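Local coordinates for leucine aminopeptidase 2 (Saccharomyces cerevisiae, PDB 2XQ0), which cleaves di- and tripeptides as a zinc-dependent aminopeptidase of the M1 family and also has low epoxide hydrolase activity in vitro, at residues K590-G595 and P620-L625. Sequence-based numbering, arbitrary orientation.
Sequences KFVRPG and PICKAL
Arg593 and Leu625 form the polar-on-apolar half of this contact between two helices of the C-terminal helical domain, 589-600 and 620-629. The guanidinium lies with one flat face on the leucine: Leu625 CB sits 3.7 Å above its plane, over the centre, and approaches Arg593 CZ to 3.8 Å. Leu625 CD1 is 3.6 Å from Arg593 NH1, while CD2 lies more loosely, 4.1 Å from both Arg593 NH1 and NH2. The arginine chain leaves its helix with CG anti to the carbonyl carbon (chi1 -71°), runs extended, then bends at chi3 (72°), which turns the planar group so that its face meets the leucine. Arg593 NE also has a long, weak ion pair with Asp629, further along the leucine's own helix. Replacing Arg593 by an alanine removes the whole planar group, which would probably uncover one side of Leu625 and leave Asp629 without this distant positive mate.

The apolar half is a single side-chain pair. Val592 CG1 meets Cys622 SG at 3.3 Å, a snug approach, and Val592 CB follows at 3.8 Å. With CG1 and SG each anti to its own backbone N, the two atoms are sent toward each other across the gap between the helices. Met589, on the same helix as Val592, also touches Cys622, and Leu583 lies against Val592, so this buried pair belongs to a wider apolar layer. The side chain of Cys622 is about 5 Å from that of Pro272, a substrate-binding residue, so the pair lies close to the substrate site, although the side chain of Leu625 is still about 10 Å from the bound bestatin.

No hydrogen bond links the two segments; only about 200 Å² is buried between them. Cohesion here therefore rests on van der Waals contact, with the arginine offering a flat face to carbon while its NE keeps the weak pairing with Asp629.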
loop_
_atom_site.group_PDB
_atom_site.type_symbol
_atom_site.label_atom_id
_atom_site.label_comp_id
_atom_site.label_asym_id
_atom_site.label_seq_id
_atom_site.Cartn_x
_atom_site.Cartn_y
_atom_site.Cartn_z
ATOM N N LYS A 590 -9.079 0.485 5.368
ATOM C CA LYS A 590 -9.844 -0.663 4.871
ATOM C C LYS A 590 -10.968 -1.097 5.821
ATOM O O LYS A 590 -11.969 -1.657 5.371
ATOM C CB LYS A 590 -8.911 -1.840 4.547
ATOM C CG LYS A 590 -8.929 -2.971 5.565
ATOM C CD LYS A 590 -7.945 -4.100 5.215
ATOM C CE LYS A 590 -8.444 -4.985 4.084
ATOM N NZ LYS A 590 -7.668 -6.261 4.007
ATOM N N PHE A 591 -10.814 -0.846 7.123
ATOM C CA PHE A 591 -11.859 -1.191 8.099
ATOM C C PHE A 591 -12.717 0.007 8.480
ATOM O O PHE A 591 -13.946 -0.095 8.563
ATOM C CB PHE A 591 -11.268 -1.802 9.373
ATOM C CG PHE A 591 -10.369 -2.980 9.123
ATOM C CD1 PHE A 591 -10.803 -4.047 8.360
ATOM C CD2 PHE A 591 -9.089 -3.016 9.665
ATOM C CE1 PHE A 591 -9.973 -5.127 8.129
ATOM C CE2 PHE A 591 -8.255 -4.098 9.438
ATOM C CZ PHE A 591 -8.696 -5.147 8.672
ATOM N N VAL A 592 -12.050 1.138 8.705
ATOM C CA VAL A 592 -12.692 2.379 9.128
ATOM C C VAL A 592 -13.726 2.918 8.133
ATOM O O VAL A 592 -14.871 3.180 8.514
ATOM C CB VAL A 592 -11.634 3.459 9.435
ATOM C CG1 VAL A 592 -12.278 4.828 9.647
ATOM C CG2 VAL A 592 -10.807 3.054 10.650
ATOM N N ARG A 593 -13.332 3.083 6.869
ATOM C CA ARG A 593 -14.240 3.615 5.848
ATOM C C ARG A 593 -15.490 2.751 5.686
ATOM O O ARG A 593 -16.617 3.244 5.792
ATOM C CB ARG A 593 -13.540 3.747 4.496
ATOM C CG ARG A 593 -12.519 4.848 4.414
ATOM C CD ARG A 593 -12.017 4.997 2.990
ATOM N NE ARG A 593 -13.030 5.588 2.122
ATOM C CZ ARG A 593 -12.791 6.027 0.889
ATOM N NH1 ARG A 593 -11.565 5.940 0.378
ATOM N NH2 ARG A 593 -13.776 6.562 0.173
ATOM N N PRO A 594 -15.298 1.455 5.405
ATOM C CA PRO A 594 -16.461 0.584 5.249
ATOM C C PRO A 594 -17.248 0.484 6.549
ATOM O O PRO A 594 -18.470 0.370 6.514
ATOM C CB PRO A 594 -15.840 -0.784 4.923
ATOM C CG PRO A 594 -14.453 -0.486 4.448
ATOM C CD PRO A 594 -14.025 0.740 5.194
ATOM N N GLY A 595 -16.550 0.506 7.681
ATOM C CA GLY A 595 -17.194 0.377 8.977
ATOM C C GLY A 595 -18.192 1.495 9.221
ATOM O O GLY A 595 -19.320 1.267 9.680
ATOM N N PRO A 620 -5.082 12.022 8.987
ATOM C CA PRO A 620 -5.728 13.057 8.169
ATOM C C PRO A 620 -6.468 12.513 6.945
ATOM O O PRO A 620 -7.579 12.971 6.650
ATOM C CB PRO A 620 -4.549 13.910 7.711
ATOM C CG PRO A 620 -3.585 13.814 8.818
ATOM C CD PRO A 620 -3.716 12.414 9.382
ATOM N N ILE A 621 -5.854 11.559 6.245
ATOM C CA ILE A 621 -6.441 10.972 5.045
ATOM C C ILE A 621 -7.725 10.238 5.369
ATOM O O ILE A 621 -8.770 10.485 4.770
ATOM C CB ILE A 621 -5.488 9.957 4.393
ATOM C CG1 ILE A 621 -4.059 10.506 4.328
ATOM C CG2 ILE A 621 -6.002 9.595 3.014
ATOM C CD1 ILE A 621 -3.834 11.540 3.260
ATOM N N CYS A 622 -7.633 9.317 6.321
ATOM C CA CYS A 622 -8.798 8.567 6.767
ATOM C C CYS A 622 -9.910 9.478 7.314
ATOM O O CYS A 622 -11.090 9.212 7.085
ATOM C CB CYS A 622 -8.383 7.520 7.796
ATOM S SG CYS A 622 -9.748 6.593 8.480
ATOM N N LYS A 623 -9.547 10.552 8.018
ATOM C CA LYS A 623 -10.560 11.497 8.496
ATOM C C LYS A 623 -11.249 12.188 7.317
ATOM O O LYS A 623 -12.473 12.378 7.321
ATOM C CB LYS A 623 -9.967 12.541 9.456
ATOM C CG LYS A 623 -11.012 13.451 10.107
ATOM C CD LYS A 623 -10.369 14.506 11.014
ATOM C CE LYS A 623 -11.388 15.565 11.450
ATOM N NZ LYS A 623 -10.749 16.794 12.036
ATOM N N ALA A 624 -10.456 12.553 6.310
ATOM C CA ALA A 624 -10.963 13.237 5.125
ATOM C C ALA A 624 -12.017 12.394 4.424
ATOM O O ALA A 624 -13.123 12.852 4.125
ATOM C CB ALA A 624 -9.822 13.546 4.169
ATOM N N LEU A 625 -11.672 11.143 4.166
ATOM C CA LEU A 625 -12.544 10.292 3.385
ATOM C C LEU A 625 -13.777 9.849 4.158
ATOM O O LEU A 625 -14.852 9.702 3.582
ATOM C CB LEU A 625 -11.752 9.123 2.824
ATOM C CG LEU A 625 -10.812 9.706 1.769
ATOM C CD1 LEU A 625 -9.653 8.781 1.427
ATOM C CD2 LEU A 625 -11.626 10.079 0.532
#